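Long-range contacts in alpha-L-arabinofuranosidase B (Aspergillus kawachii, PDB 6SXT), which hydrolyses terminal non-reducing alpha-L-arabinofuranosyl residues from arabinoxylan, arabinan and arabinogalactan side chains, and carries a C-terminal arabinose-binding domain: residues H417-Q425 with L435-F445; A427-L435 with F469-I477. All coordinates share one frame; numbering follows the deposited sequence.

How the contacts relate
Both contacts lie in the arabinose-binding domain, a beta-trefoil that follows the catalytic domain. The chain first runs through helix 414-419 into strand 422-426. It turns through residues 427-432, comes back as strand 433-437 and goes on to strand 444-448. Contact 1 closes this beta hairpin and adds the helix end before it and the turn after it. Contact 2 closes a longer loop, from the hairpin turn to helix 469-472 and the start of strand 475-479. The segments alternate along the chain, so the two contacts cross. They share Leu435 and strand 433-437. Gln425 of contact 1 also pairs through its backbone with Ser434 of contact 2.

Contact 1 of 2, residues H417-Q425 with L435-F445; sequences HEDATFCPQ and LRSWSYPTRYF
Glu418 lays its CG against Trp438, 3.7 Å from CZ3, with carboxylate and indole planes 51° apart. Its OE1 bonds to Gln287 of the catalytic domain. Asp419, a substrate-binding residue of the arabinose-binding domain, forms a salt bridge with Arg399 through OD2. Ser439 OG bonds to His400, another substrate-binding residue. Thr421 O accepts from Trp438 N. A water joins Glu418 O, Thr421 O and Ser437 OG. Phe422 begins the strand and pairs with Ser437. The edge of Phe445 points at the face of the Phe422 ring, with CE1 over its centre, in a T-shaped stack with planes at 85°; Phe445 CE1 is 3.5 Å from Phe422 CD1. Strands 422-426 and 433-437 form an antiparallel hairpin of the beta-trefoil. Cys423 and Arg436 are a hydrogen-bonded pair: Cys423 N to Arg436 O is 2.8 Å and Arg436 N to Cys423 O is 3.0 Å. Cys423 SG, in a disulfide with Cys385, meets the edge of the Trp438 ring. Cys423 CB lies over a face of the Arg436 guanidinium, whose NH2 bonds to Leu322 O. Pro424 touches Leu435 CD2. Gln425 is fully extended, CG anti to the backbone N (chi1 -174°), which carries OE1 across to two donors. Tyr444 OH donates to Gln425 OE1 at 2.6 Å, and Arg436 NH1 donates to the same Gln425 OE1 at 3.0 Å, from above the amide plane.

Contact 2 of 2, residues A427-L435 with F469-I477; sequences ALNGEGTSL and FNNDVSFEI. With NAG (2-acetamido-2-deoxy-beta-D-glucopyranose), chain D.
Asn429 N donates to Ser474 OG, which itself donates to Asn470 O at 2.8 Å. Asn429 ND2 donates to Asn471 OD1 at 2.9 Å, nearly straight at 169° and in the plane of the Asn429 amide. The same ND2 also bonds to Thr339. Asn429 CG sits between its backbone N and carbonyl carbon (chi1 74°), and OD1 turns back to accept from Glu431 N, an Asx turn. Ser434 OG donates to Val473 O at 2.8 Å, from above the carbonyl plane, and accepts from Leu428 N. Between the backbones, Thr433 and Phe475 form a single antiparallel hydrogen-bonded bridge. It joins the hairpin 422-437 to strand 475-479 of the beta-trefoil, the strand that follows the helix holding substrate-binding Asp472. Apolar contacts are few. Leu428 CD1 lies 3.8 Å from Val473 CG2 and also meets the edge of the Phe469 ring. Thr433 CG2 touches Ile477 CG1. A water joins Leu428 O and Asn470 ND2 to O7 of the N-acetylglucosamine, and Asn470 ND2 also hydrogen-bonds to Asn67 O. The sugar O6 donates to Ala427 O at 2.7 Å.

Contact 1 of 2, residues H417-Q425 with L435-F445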
loop_
_atom_site.group_PDB
_atom_site.type_symbol
_atom_site.label_atom_id
_atom_site.label_comp_id
_atom_site.label_asym_id
_atom_site.label_seq_id
_atom_site.Cartn_x
_atom_site.Cartn_y
_atom_site.Cartn_z
ATOM N N HIS A 417 16.733 -2.584 2.149
ATOM C CA HIS A 417 16.516 -1.211 1.649
ATOM C C HIS A 417 15.168 -0.699 2.166
ATOM O O HIS A 417 15.093 0.440 2.677
ATOM C CB HIS A 417 16.559 -1.133 0.132
ATOM C CG HIS A 417 17.909 -1.403 -0.465
ATOM N ND1 HIS A 417 18.055 -1.574 -1.823
ATOM C CD2 HIS A 417 19.138 -1.543 0.091
ATOM C CE1 HIS A 417 19.346 -1.760 -2.111
ATOM N NE2 HIS A 417 20.031 -1.766 -0.981
ATOM N N GLU A 418 14.147 -1.522 1.988
ATOM C CA GLU A 418 12.767 -1.115 2.394
ATOM C C GLU A 418 12.676 -0.939 3.904
ATOM O O GLU A 418 12.062 0.058 4.373
ATOM C CB GLU A 418 11.737 -2.135 1.906
ATOM C CG GLU A 418 11.641 -2.168 0.381
ATOM C CD GLU A 418 10.505 -2.972 -0.234
ATOM O OE1 GLU A 418 9.971 -3.849 0.418
ATOM O OE2 GLU A 418 10.249 -2.732 -1.416
ATOM N N ASP A 419 13.312 -1.847 4.672
ATOM C CA ASP A 419 13.261 -1.840 6.150
ATOM C C ASP A 419 14.092 -0.670 6.699
ATOM O O ASP A 419 13.960 -0.353 7.887
ATOM C CB ASP A 419 13.911 -3.129 6.696
ATOM C CG ASP A 419 13.203 -4.459 6.465
ATOM O OD1 ASP A 419 11.996 -4.444 6.038
ATOM O OD2 ASP A 419 13.850 -5.547 6.807
ATOM N N ALA A 420 14.931 -0.050 5.876
ATOM C CA ALA A 420 15.891 1.003 6.308
ATOM C C ALA A 420 15.543 2.376 5.736
ATOM O O ALA A 420 16.353 3.294 5.802
ATOM C CB ALA A 420 17.305 0.597 5.922
ATOM N N THR A 421 14.352 2.544 5.141
ATOM C CA THR A 421 13.981 3.831 4.527
ATOM C C THR A 421 12.893 4.495 5.355
ATOM O O THR A 421 11.887 3.846 5.680
ATOM C CB THR A 421 13.546 3.613 3.076
ATOM O OG1 THR A 421 14.619 3.030 2.346
ATOM C CG2 THR A 421 13.178 4.894 2.387
ATOM N N PHE A 422 13.111 5.753 5.672
ATOM C CA PHE A 422 12.189 6.525 6.541
ATOM C C PHE A 422 11.956 7.868 5.897
ATOM O O PHE A 422 12.862 8.528 5.350
ATOM C CB PHE A 422 12.764 6.644 7.952
ATOM C CG PHE A 422 12.916 5.299 8.608
ATOM C CD1 PHE A 422 11.904 4.685 9.326
ATOM C CD2 PHE A 422 14.102 4.603 8.441
ATOM C CE1 PHE A 422 12.041 3.422 9.872
ATOM C CE2 PHE A 422 14.261 3.353 9.011
ATOM C CZ PHE A 422 13.232 2.733 9.689
ATOM N N CYS A 423 10.709 8.329 6.024
ATOM C CA CYS A 423 10.245 9.554 5.379
ATOM C C CYS A 423 9.999 10.597 6.444
ATOM O O CYS A 423 9.172 10.394 7.332
ATOM C CB CYS A 423 8.962 9.294 4.613
ATOM S SG CYS A 423 9.164 8.002 3.328
ATOM N N PRO A 424 10.751 11.719 6.461
ATOM C CA PRO A 424 10.553 12.736 7.474
ATOM C C PRO A 424 9.143 13.310 7.309
ATOM O O PRO A 424 8.677 13.533 6.161
ATOM C CB PRO A 424 11.628 13.774 7.206
ATOM C CG PRO A 424 12.671 12.997 6.424
ATOM C CD PRO A 424 11.899 12.002 5.594
ATOM N N GLN A 425 8.571 13.595 8.461
ATOM C CA GLN A 425 7.235 14.228 8.549
ATOM C C GLN A 425 7.337 15.334 9.592
ATOM O O GLN A 425 7.987 15.116 10.654
ATOM C CB GLN A 425 6.228 13.170 8.955
ATOM C CG GLN A 425 4.785 13.687 8.938
ATOM C CD GLN A 425 3.756 12.654 9.276
ATOM O OE1 GLN A 425 3.926 11.440 9.058
ATOM N NE2 GLN A 425 2.605 13.134 9.776
ATOM N N LEU A 435 9.776 10.391 12.038
ATOM C CA LEU A 435 10.370 9.610 10.935
ATOM C C LEU A 435 9.468 8.408 10.654
ATOM O O LEU A 435 9.396 7.445 11.444
ATOM C CB LEU A 435 11.788 9.176 11.359
ATOM C CG LEU A 435 12.771 10.340 11.485
ATOM C CD1 LEU A 435 14.106 9.850 12.061
ATOM C CD2 LEU A 435 12.998 10.956 10.140
ATOM N N ARG A 436 8.703 8.502 9.551
ATOM C CA ARG A 436 7.701 7.478 9.218
ATOM C C ARG A 436 8.370 6.365 8.411
ATOM O O ARG A 436 9.080 6.650 7.490
ATOM C CB ARG A 436 6.598 8.134 8.376
ATOM C CG ARG A 436 5.374 7.254 8.179
ATOM C CD ARG A 436 4.231 7.953 7.459
ATOM N NE ARG A 436 4.659 8.272 6.120
ATOM C CZ ARG A 436 5.022 9.485 5.664
ATOM N NH1 ARG A 436 4.979 10.559 6.430
ATOM N NH2 ARG A 436 5.472 9.623 4.413
ATOM N N SER A 437 8.089 5.121 8.727
ATOM C CA SER A 437 8.569 3.976 7.936
ATOM C C SER A 437 8.012 4.102 6.518
ATOM O O SER A 437 6.793 4.215 6.380
ATOM C CB SER A 437 8.216 2.692 8.552
ATOM O OG SER A 437 8.449 1.598 7.655
ATOM N N TRP A 438 8.860 4.044 5.494
ATOM C CA TRP A 438 8.362 3.976 4.109
ATOM C C TRP A 438 7.611 2.682 3.887
ATOM O O TRP A 438 6.530 2.692 3.257
ATOM C CB TRP A 438 9.530 4.079 3.134
ATOM C CG TRP A 438 9.064 3.959 1.717
ATOM C CD1 TRP A 438 8.528 4.947 0.943
ATOM C CD2 TRP A 438 8.955 2.750 0.965
ATOM N NE1 TRP A 438 8.111 4.428 -0.249
ATOM C CE2 TRP A 438 8.359 3.087 -0.268
ATOM C CE3 TRP A 438 9.288 1.428 1.218
ATOM C CZ2 TRP A 438 8.083 2.133 -1.243
ATOM C CZ3 TRP A 438 9.036 0.485 0.253
ATOM C CH2 TRP A 438 8.390 0.818 -0.942
ATOM N N SER A 439 8.114 1.539 4.374
ATOM C CA SER A 439 7.520 0.250 4.010
ATOM C C SER A 439 6.267 -0.037 4.878
ATOM O O SER A 439 5.377 -0.763 4.415
ATOM C CB SER A 439 8.522 -0.852 4.087
ATOM O OG SER A 439 9.013 -0.985 5.404
ATOM N N TYR A 440 6.200 0.514 6.079
ATOM C CA TYR A 440 5.057 0.361 7.004
ATOM C C TYR A 440 4.655 1.733 7.484
ATOM O O TYR A 440 4.996 2.162 8.596
ATOM C CB TYR A 440 5.385 -0.543 8.204
ATOM C CG TYR A 440 5.460 -2.005 7.933
ATOM C CD1 TYR A 440 6.556 -2.556 7.269
ATOM C CD2 TYR A 440 4.432 -2.861 8.356
ATOM C CE1 TYR A 440 6.654 -3.933 7.074
ATOM C CE2 TYR A 440 4.510 -4.217 8.128
ATOM C CZ TYR A 440 5.636 -4.745 7.549
ATOM O OH TYR A 440 5.727 -6.103 7.366
ATOM N N PRO A 441 3.931 2.523 6.645
ATOM C CA PRO A 441 3.669 3.907 6.994
ATOM C C PRO A 441 2.692 4.187 8.129
ATOM O O PRO A 441 2.534 5.334 8.510
ATOM C CB PRO A 441 3.196 4.528 5.672
ATOM C CG PRO A 441 2.626 3.334 4.927
ATOM C CD PRO A 441 3.547 2.169 5.265
ATOM N N THR A 442 2.148 3.125 8.698
ATOM C CA THR A 442 1.435 3.258 9.980
ATOM C C THR A 442 2.424 3.371 11.160
ATOM O O THR A 442 1.968 3.614 12.274
ATOM C CB THR A 442 0.528 2.066 10.268
ATOM O OG1 THR A 442 1.283 0.844 10.210
ATOM C CG2 THR A 442 -0.588 1.997 9.236
ATOM N N ARG A 443 3.706 3.165 10.875
ATOM C CA ARG A 443 4.720 3.109 11.959
ATOM C C ARG A 443 5.784 4.167 11.805
ATOM O O ARG A 443 6.142 4.556 10.697
ATOM C CB ARG A 443 5.312 1.712 11.972
ATOM C CG ARG A 443 4.312 0.638 12.392
ATOM C CD ARG A 443 4.857 -0.776 12.295
ATOM N NE ARG A 443 3.848 -1.698 12.790
ATOM C CZ ARG A 443 3.593 -1.959 14.076
ATOM N NH1 ARG A 443 4.341 -1.449 15.024
ATOM N NH2 ARG A 443 2.550 -2.707 14.408
ATOM N N TYR A 444 6.290 4.584 12.965
ATOM C CA TYR A 444 7.215 5.692 13.129
ATOM C C TYR A 444 8.329 5.313 14.090
ATOM O O TYR A 444 8.086 4.514 14.984
ATOM C CB TYR A 444 6.504 6.894 13.754
ATOM C CG TYR A 444 5.486 7.572 12.861
ATOM C CD1 TYR A 444 4.223 7.076 12.729
ATOM C CD2 TYR A 444 5.825 8.722 12.174
ATOM C CE1 TYR A 444 3.335 7.652 11.833
ATOM C CE2 TYR A 444 4.927 9.350 11.335
ATOM C CZ TYR A 444 3.673 8.816 11.194
ATOM O OH TYR A 444 2.760 9.448 10.350
ATOM N N PHE A 445 9.503 5.901 13.891
ATOM C CA PHE A 445 10.513 5.892 14.999
ATOM C C PHE A 445 9.783 6.248 16.293
ATOM O O PHE A 445 9.139 7.319 16.346
ATOM C CB PHE A 445 11.631 6.912 14.835
ATOM C CG PHE A 445 12.834 6.531 14.003
ATOM C CD1 PHE A 445 12.759 5.842 12.807
ATOM C CD2 PHE A 445 14.096 6.894 14.459
ATOM C CE1 PHE A 445 13.887 5.580 12.050
ATOM C CE2 PHE A 445 15.224 6.623 13.719
ATOM C CZ PHE A 445 15.125 5.945 12.535
HETATM O O HOH W 1 10.817 1.396 6.324
HETATM O O HOH W 2 9.956 -3.434 5.220
HETATM O O HOH W 3 5.987 13.073 5.487
HETATM O O HOH W 4 0.546 11.183 10.562
#

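Contact 2 of 2, residues A427-L435 with F469-I477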
loop_
_atom_site.group_PDB
_atom_site.type_symbol
_atom_site.label_atom_id
_atom_site.label_comp_id
_atom_site.label_asym_id
_atom_site.label_seq_id
_atom_site.Cartn_x
_atom_site.Cartn_y
_atom_site.Cartn_z
ATOM N N ALA A 427 7.015 17.071 12.830
ATOM C CA ALA A 427 6.796 16.338 14.071
ATOM C C ALA A 427 5.341 16.439 14.526
ATOM O O ALA A 427 4.750 17.541 14.501
ATOM C CB ALA A 427 7.701 16.835 15.188
ATOM N N LEU A 428 4.811 15.344 15.010
ATOM C CA LEU A 428 3.415 15.319 15.487
ATOM C C LEU A 428 3.221 16.289 16.656
ATOM O O LEU A 428 2.099 16.792 16.820
ATOM C CB LEU A 428 2.965 13.925 15.836
ATOM C CG LEU A 428 2.985 12.903 14.708
ATOM C CD1 LEU A 428 2.218 11.653 15.135
ATOM C CD2 LEU A 428 2.445 13.445 13.409
ATOM N N ASN A 429 4.254 16.548 17.479
ATOM C CA ASN A 429 4.116 17.536 18.576
ATOM C C ASN A 429 4.689 18.891 18.206
ATOM O O ASN A 429 4.803 19.739 19.095
ATOM C CB ASN A 429 4.719 16.964 19.872
ATOM C CG ASN A 429 6.224 16.944 19.842
ATOM O OD1 ASN A 429 6.812 17.369 18.852
ATOM N ND2 ASN A 429 6.797 16.424 20.922
ATOM N N GLY A 430 5.090 19.130 16.961
ATOM C CA GLY A 430 5.671 20.397 16.503
ATOM C C GLY A 430 7.128 20.614 16.889
ATOM O O GLY A 430 7.652 21.630 16.515
ATOM N N GLU A 431 7.795 19.625 17.481
ATOM C CA GLU A 431 9.217 19.784 17.877
ATOM C C GLU A 431 10.075 18.894 16.971
ATOM O O GLU A 431 10.341 17.744 17.356
ATOM C CB GLU A 431 9.372 19.416 19.344
ATOM C CG GLU A 431 8.523 20.240 20.310
ATOM C CD GLU A 431 8.811 19.936 21.785
ATOM O OE1 GLU A 431 9.994 19.896 22.143
ATOM O OE2 GLU A 431 7.865 19.747 22.550
ATOM N N GLY A 432 10.481 19.427 15.836
ATOM C CA GLY A 432 11.404 18.772 14.888
ATOM C C GLY A 432 10.683 17.867 13.913
ATOM O O GLY A 432 9.842 18.362 13.111
ATOM N N THR A 433 11.080 16.598 13.861
ATOM C CA THR A 433 10.670 15.659 12.813
ATOM C C THR A 433 10.076 14.424 13.462
ATOM O O THR A 433 10.459 14.027 14.549
ATOM C CB THR A 433 11.858 15.287 11.913
ATOM O OG1 THR A 433 11.324 14.627 10.763
ATOM C CG2 THR A 433 12.838 14.378 12.634
ATOM N N SER A 434 9.158 13.782 12.758
ATOM C CA SER A 434 8.762 12.397 13.014
ATOM C C SER A 434 9.284 11.591 11.819
ATOM O O SER A 434 9.123 12.041 10.677
ATOM C CB SER A 434 7.278 12.220 13.218
ATOM O OG SER A 434 6.854 12.987 14.362
ATOM N N LEU A 435 9.776 10.391 12.038
ATOM C CA LEU A 435 10.370 9.610 10.935
ATOM C C LEU A 435 9.468 8.408 10.654
ATOM O O LEU A 435 9.396 7.445 11.444
ATOM C CB LEU A 435 11.788 9.176 11.359
ATOM C CG LEU A 435 12.771 10.340 11.485
ATOM C CD1 LEU A 435 14.106 9.850 12.061
ATOM C CD2 LEU A 435 12.998 10.956 10.140
ATOM N N PHE A 469 2.274 8.956 22.582
ATOM C CA PHE A 469 2.681 8.549 21.211
ATOM C C PHE A 469 3.242 9.765 20.491
ATOM O O PHE A 469 4.358 9.704 19.935
ATOM C CB PHE A 469 1.529 7.912 20.417
ATOM C CG PHE A 469 2.008 7.517 19.052
ATOM C CD1 PHE A 469 2.636 6.312 18.829
ATOM C CD2 PHE A 469 1.839 8.397 17.996
ATOM C CE1 PHE A 469 3.051 5.962 17.550
ATOM C CE2 PHE A 469 2.282 8.043 16.719
ATOM C CZ PHE A 469 2.884 6.831 16.505
ATOM N N ASN A 470 2.490 10.850 20.397
ATOM C CA ASN A 470 2.901 12.016 19.612
ATOM C C ASN A 470 4.281 12.491 20.105
ATOM O O ASN A 470 5.129 12.842 19.286
ATOM C CB ASN A 470 1.900 13.154 19.678
ATOM C CG ASN A 470 0.671 12.916 18.808
ATOM O OD1 ASN A 470 0.466 11.825 18.284
ATOM N ND2 ASN A 470 -0.087 13.995 18.668
ATOM N N ASN A 471 4.477 12.605 21.418
ATOM C CA ASN A 471 5.794 13.087 21.929
ATOM C C ASN A 471 6.895 12.064 21.618
ATOM O O ASN A 471 8.002 12.499 21.161
ATOM C CB ASN A 471 5.687 13.370 23.428
ATOM C CG ASN A 471 4.920 14.633 23.716
ATOM O OD1 ASN A 471 4.875 15.561 22.913
ATOM N ND2 ASN A 471 4.399 14.708 24.937
ATOM N N ASP A 472 6.605 10.785 21.765
ATOM C CA ASP A 472 7.603 9.687 21.660
ATOM C C ASP A 472 8.002 9.435 20.201
ATOM O O ASP A 472 8.981 8.708 20.003
ATOM C CB ASP A 472 7.137 8.395 22.296
ATOM C CG ASP A 472 6.870 8.450 23.808
ATOM O OD1 ASP A 472 7.150 9.533 24.430
ATOM O OD2 ASP A 472 6.350 7.436 24.287
ATOM N N VAL A 473 7.310 10.057 19.225
ATOM C CA VAL A 473 7.715 9.952 17.799
ATOM C C VAL A 473 8.219 11.288 17.273
ATOM O O VAL A 473 8.423 11.400 16.051
ATOM C CB VAL A 473 6.567 9.394 16.927
ATOM C CG1 VAL A 473 6.063 8.064 17.417
ATOM C CG2 VAL A 473 5.441 10.417 16.730
ATOM N N SER A 474 8.492 12.271 18.120
ATOM C CA SER A 474 8.947 13.592 17.694
ATOM C C SER A 474 10.383 13.786 18.185
ATOM O O SER A 474 10.610 13.631 19.419
ATOM C CB SER A 474 8.038 14.675 18.209
ATOM O OG SER A 474 6.704 14.508 17.659
ATOM N N PHE A 475 11.282 14.114 17.289
ATOM C CA PHE A 475 12.731 14.273 17.605
ATOM C C PHE A 475 13.232 15.568 17.025
ATOM O O PHE A 475 12.983 15.886 15.862
ATOM C CB PHE A 475 13.530 13.103 17.047
ATOM C CG PHE A 475 13.077 11.795 17.596
ATOM C CD1 PHE A 475 13.566 11.285 18.804
ATOM C CD2 PHE A 475 12.087 11.064 16.954
ATOM C CE1 PHE A 475 13.140 10.075 19.286
ATOM C CE2 PHE A 475 11.662 9.852 17.450
ATOM C CZ PHE A 475 12.172 9.340 18.617
ATOM N N GLU A 476 14.013 16.323 17.805
ATOM C CA GLU A 476 14.680 17.523 17.289
ATOM C C GLU A 476 15.973 17.146 16.594
ATOM O O GLU A 476 16.731 16.301 17.115
ATOM C CB GLU A 476 14.959 18.501 18.427
ATOM C CG GLU A 476 13.712 19.229 18.906
ATOM C CD GLU A 476 13.249 20.375 18.019
ATOM O OE1 GLU A 476 13.829 20.613 16.945
ATOM O OE2 GLU A 476 12.293 21.048 18.450
ATOM N N ILE A 477 16.232 17.765 15.466
ATOM C CA ILE A 477 17.436 17.536 14.633
ATOM C C ILE A 477 18.480 18.527 15.133
ATOM O O ILE A 477 18.253 19.742 15.055
ATOM C CB ILE A 477 17.163 17.727 13.148
ATOM C CG1 ILE A 477 16.018 16.849 12.644
ATOM C CG2 ILE A 477 18.441 17.511 12.346
ATOM C CD1 ILE A 477 15.479 17.292 11.300
HETATM C C1 NAG D . 1.130 20.086 14.980
HETATM C C2 NAG D . 1.672 20.989 16.080
HETATM C C3 NAG D . 2.230 22.291 15.475
HETATM C C4 NAG D . 3.209 21.987 14.328
HETATM C C5 NAG D . 2.700 20.891 13.396
HETATM C C6 NAG D . 3.801 20.398 12.422
HETATM C C7 NAG D . 0.577 20.533 18.236
HETATM C C8 NAG D . -0.568 20.834 19.142
HETATM N N2 NAG D . 0.647 21.240 17.097
HETATM O O3 NAG D . 2.883 23.124 16.488
HETATM O O4 NAG D . 3.561 23.185 13.629
HETATM O O5 NAG D . 2.201 19.732 14.087
HETATM O O6 NAG D . 4.959 19.930 13.177
HETATM O O7 NAG D . 1.420 19.684 18.527
HETATM O O HOH W 5 0.704 16.729 19.654
HETATM O O HOH W 6 12.035 20.942 21.384
HETATM O O HOH W 7 9.221 9.363 14.527
#